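Local atomic coordinates of ketosynthase (Streptomyces sp. MSC090213JE08, PDB entry 6KXD), a protein that probably condenses malonyl-ACP with growing acyl chains on an acyl carrier protein, as the ketosynthase of a highly reducing type II polyketide synthase. Residues A[57-69]-A[77-89]. Numbering follows the deposited sequence.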
# COMPACT_ATOMS: atom_id res chain seq x y z
N GLU A 57 21.56 2.40 -7.99
CA GLU A 57 20.90 3.67 -8.15
C GLU A 57 20.56 3.90 -9.62
O GLU A 57 21.14 3.30 -10.55
CB GLU A 57 21.76 4.83 -7.68
CG GLU A 57 21.78 5.00 -6.20
CD GLU A 57 22.67 6.14 -5.76
OE1 GLU A 57 23.17 6.86 -6.66
OE2 GLU A 57 22.84 6.33 -4.54
N VAL A 58 19.57 4.79 -9.81
CA VAL A 58 19.32 5.36 -11.09
C VAL A 58 20.39 6.44 -11.26
O VAL A 58 20.54 7.34 -10.43
CB VAL A 58 17.90 5.92 -11.24
CG1 VAL A 58 17.74 6.78 -12.49
CG2 VAL A 58 16.87 4.80 -11.27
N PRO A 59 21.23 6.32 -12.30
CA PRO A 59 22.45 7.13 -12.38
C PRO A 59 22.23 8.62 -12.69
O PRO A 59 22.82 9.49 -12.01
CB PRO A 59 23.22 6.39 -13.48
CG PRO A 59 22.18 5.84 -14.38
CD PRO A 59 21.07 5.41 -13.44
N ASP A 60 21.39 8.92 -13.69
CA ASP A 60 21.38 10.24 -14.31
C ASP A 60 19.94 10.70 -14.57
O ASP A 60 19.59 11.11 -15.67
CB ASP A 60 22.23 10.24 -15.59
CG ASP A 60 23.73 10.36 -15.34
OD1 ASP A 60 24.13 11.13 -14.43
OD2 ASP A 60 24.49 9.67 -16.05
N PHE A 61 19.16 10.73 -13.49
CA PHE A 61 17.77 11.08 -13.54
C PHE A 61 17.59 12.59 -13.77
O PHE A 61 18.08 13.40 -13.00
CB PHE A 61 17.11 10.70 -12.21
CG PHE A 61 15.66 11.10 -12.10
CD1 PHE A 61 14.75 10.65 -13.03
CD2 PHE A 61 15.22 11.85 -11.03
CE1 PHE A 61 13.41 11.00 -12.93
CE2 PHE A 61 13.89 12.20 -10.93
CZ PHE A 61 12.99 11.76 -11.87
N GLU A 62 16.82 12.94 -14.80
CA GLU A 62 16.52 14.35 -15.11
C GLU A 62 15.01 14.54 -15.05
O GLU A 62 14.30 14.24 -16.02
CB GLU A 62 17.06 14.71 -16.49
CG GLU A 62 18.57 14.92 -16.50
CD GLU A 62 19.15 15.09 -17.89
OE1 GLU A 62 20.39 15.18 -18.00
OE2 GLU A 62 18.36 15.11 -18.87
N PRO A 63 14.50 15.03 -13.91
CA PRO A 63 13.06 15.10 -13.69
C PRO A 63 12.38 15.97 -14.75
O PRO A 63 11.30 15.64 -15.20
CB PRO A 63 12.91 15.62 -12.25
CG PRO A 63 14.28 16.10 -11.81
CD PRO A 63 15.28 15.50 -12.76
N GLY A 64 13.08 17.02 -15.21
CA GLY A 64 12.58 17.95 -16.19
C GLY A 64 12.18 17.29 -17.50
O GLY A 64 11.38 17.83 -18.26
N ARG A 65 12.76 16.13 -17.82
CA ARG A 65 12.34 15.44 -19.04
C ARG A 65 10.86 15.04 -18.94
O ARG A 65 10.18 14.96 -19.95
CB ARG A 65 13.23 14.23 -19.33
CG ARG A 65 14.53 14.56 -20.04
CD ARG A 65 15.34 13.37 -20.53
NE ARG A 65 14.67 12.41 -21.41
CZ ARG A 65 14.10 12.67 -22.60
NH1 ARG A 65 13.55 13.84 -22.86
NH2 ARG A 65 14.08 11.73 -23.54
N TRP A 66 10.35 14.84 -17.71
CA TRP A 66 9.11 14.10 -17.50
C TRP A 66 8.06 14.92 -16.74
O TRP A 66 6.84 14.76 -16.98
CB TRP A 66 9.43 12.83 -16.70
CG TRP A 66 10.73 12.21 -17.12
CD1 TRP A 66 11.92 12.21 -16.44
CD2 TRP A 66 10.97 11.50 -18.33
NE1 TRP A 66 12.87 11.52 -17.13
CE2 TRP A 66 12.32 11.10 -18.32
CE3 TRP A 66 10.16 11.17 -19.43
CZ2 TRP A 66 12.88 10.36 -19.36
CZ3 TRP A 66 10.73 10.47 -20.47
CH2 TRP A 66 12.06 10.08 -20.43
N ILE A 67 8.55 15.73 -15.80
CA ILE A 67 7.72 16.39 -14.82
C ILE A 67 7.59 17.85 -15.21
O ILE A 67 8.59 18.56 -15.35
CB ILE A 67 8.28 16.23 -13.40
CG1 ILE A 67 8.44 14.74 -13.07
CG2 ILE A 67 7.38 16.91 -12.39
CD1 ILE A 67 9.12 14.49 -11.77
N HIS A 68 6.33 18.26 -15.37
CA HIS A 68 6.01 19.58 -15.95
C HIS A 68 5.24 20.45 -14.97
O HIS A 68 5.40 21.71 -15.00
CB HIS A 68 5.23 19.38 -17.25
CG HIS A 68 6.04 18.78 -18.34
ND1 HIS A 68 6.89 19.55 -19.12
CD2 HIS A 68 6.12 17.52 -18.80
CE1 HIS A 68 7.49 18.77 -19.99
NE2 HIS A 68 7.03 17.53 -19.81
N HIS A 69 4.34 19.83 -14.18
CA HIS A 69 3.30 20.53 -13.48
C HIS A 69 3.55 20.55 -11.99
O HIS A 69 3.26 21.50 -11.38
CB HIS A 69 1.93 19.90 -13.74
CG HIS A 69 1.53 20.03 -15.15
ND1 HIS A 69 1.05 18.98 -15.90
CD2 HIS A 69 1.58 21.11 -15.96
CE1 HIS A 69 0.78 19.42 -17.11
NE2 HIS A 69 1.13 20.71 -17.18
N ARG A 77 12.44 11.68 -4.04
CA ARG A 77 12.93 10.99 -5.18
C ARG A 77 11.95 9.89 -5.64
O ARG A 77 11.78 9.66 -6.82
CB ARG A 77 14.33 10.45 -4.84
CG ARG A 77 15.08 9.92 -6.05
CD ARG A 77 15.35 10.98 -7.12
NE ARG A 77 16.60 11.69 -6.89
CZ ARG A 77 17.75 11.49 -7.53
NH1 ARG A 77 17.87 10.53 -8.44
NH2 ARG A 77 18.78 12.26 -7.25
N ALA A 78 11.36 9.14 -4.70
CA ALA A 78 10.54 8.05 -5.14
C ALA A 78 9.35 8.59 -5.94
O ALA A 78 8.96 8.00 -6.95
CB ALA A 78 10.08 7.23 -3.97
N GLY A 79 8.77 9.67 -5.42
CA GLY A 79 7.62 10.34 -6.07
C GLY A 79 8.01 10.85 -7.44
O GLY A 79 7.31 10.68 -8.39
N GLN A 80 9.22 11.42 -7.54
CA GLN A 80 9.67 11.87 -8.83
C GLN A 80 9.79 10.69 -9.78
O GLN A 80 9.33 10.75 -10.90
CB GLN A 80 10.96 12.68 -8.73
CG GLN A 80 10.79 13.93 -7.90
CD GLN A 80 12.11 14.64 -7.71
OE1 GLN A 80 13.07 14.37 -8.42
NE2 GLN A 80 12.12 15.57 -6.80
N TYR A 81 10.35 9.56 -9.32
CA TYR A 81 10.43 8.46 -10.21
C TYR A 81 9.05 7.99 -10.66
O TYR A 81 8.85 7.61 -11.85
CB TYR A 81 11.15 7.29 -9.56
CG TYR A 81 12.60 7.48 -9.24
CD1 TYR A 81 13.38 8.42 -9.89
CD2 TYR A 81 13.24 6.63 -8.35
CE1 TYR A 81 14.73 8.56 -9.59
CE2 TYR A 81 14.59 6.74 -8.07
CZ TYR A 81 15.35 7.71 -8.72
OH TYR A 81 16.67 7.89 -8.47
N ALA A 82 8.10 8.00 -9.72
CA ALA A 82 6.79 7.48 -9.99
C ALA A 82 6.14 8.31 -11.11
O ALA A 82 5.60 7.77 -12.10
CB ALA A 82 5.96 7.54 -8.75
N VAL A 83 6.26 9.62 -10.92
CA VAL A 83 5.62 10.60 -11.83
C VAL A 83 6.29 10.49 -13.21
O VAL A 83 5.60 10.42 -14.23
CB VAL A 83 5.70 12.03 -11.25
CG1 VAL A 83 5.19 13.06 -12.24
CG2 VAL A 83 4.93 12.19 -9.96
N ALA A 84 7.64 10.45 -13.24
CA ALA A 84 8.36 10.30 -14.50
C ALA A 84 7.93 9.01 -15.24
O ALA A 84 7.62 9.06 -16.41
CB ALA A 84 9.85 10.39 -14.26
N ALA A 85 7.91 7.85 -14.56
CA ALA A 85 7.53 6.64 -15.18
C ALA A 85 6.07 6.71 -15.64
O ALA A 85 5.72 6.11 -16.67
CB ALA A 85 7.74 5.47 -14.24
N ALA A 86 5.21 7.37 -14.86
CA ALA A 86 3.83 7.49 -15.23
C ALA A 86 3.71 8.28 -16.54
O ALA A 86 2.99 7.85 -17.43
CB ALA A 86 3.05 8.17 -14.14
N ARG A 87 4.41 9.42 -16.60
CA ARG A 87 4.47 10.26 -17.84
C ARG A 87 4.87 9.34 -18.99
O ARG A 87 4.16 9.19 -19.94
CB ARG A 87 5.39 11.46 -17.61
CG ARG A 87 5.74 12.25 -18.86
CD ARG A 87 4.58 13.08 -19.34
NE ARG A 87 4.27 14.18 -18.43
CZ ARG A 87 3.14 14.87 -18.51
NH1 ARG A 87 2.28 14.60 -19.48
NH2 ARG A 87 2.83 15.77 -17.59
N MET A 88 6.02 8.68 -18.85
CA MET A 88 6.52 7.80 -19.88
C MET A 88 5.48 6.76 -20.27
O MET A 88 5.34 6.43 -21.42
CB MET A 88 7.76 7.05 -19.41
CG MET A 88 8.95 7.91 -19.31
SD MET A 88 10.36 6.88 -18.83
CE MET A 88 10.93 7.91 -17.50
N ALA A 89 4.79 6.20 -19.28
CA ALA A 89 3.90 5.13 -19.54
C ALA A 89 2.71 5.64 -20.36
O ALA A 89 2.27 4.94 -21.26
CB ALA A 89 3.42 4.52 -18.25
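W66 and F61 press the irregular loop 57-69 against helix 77-89, meeting it on successive turns. The six-membered ring of W66 lies flat over M88, whose methyl CE stands 3.5 Å from the ring centroid and almost on its normal; SD follows at 4.1 Å, making this a Met-aromatic contact with a CH-pi component. At the ring's rim W66 CZ3 comes within 3.3 Å of M88 CG. The opposite face of the indole carries CB of its own neighbour R65. The backbones come nearest where W66 passes A84, whose CB lies 3.5 Å from W66 CB. One turn back, F61, its CG trans to the backbone N (chi1 176°), lays a face on the edge of Y81 in a T-shaped pair with planes at 84°. Q80 OE1 and A84 CB border the rim of the phenyl ring, and P63 N covers its other face. V58 extends this apolar strip to Y81, whose hydroxyl takes a hydrogen bond from R77 NH1 and is also hydrogen-bonded to E233. Nearer R87, I67 CG1 meets V83 CG1 at 3.8 Å.

The buried R87 forms the polar edge of this packed part: it turns NE to W66 O (3.0 Å, 154° at the hydrogen), and salt bridges to E97 and E155 probably fix the guanidinium further. Beyond it the contact is loose, the exposed H68 ring standing edge-on over the guanidinium face, CD2 3.8 Å from R87 NE. The loop after strand 54-55 thus covers one side of helix 77-93, which also packs on strands 10-19 and 234-242 of the core sheet, in the thiolase-like ketosynthase fold.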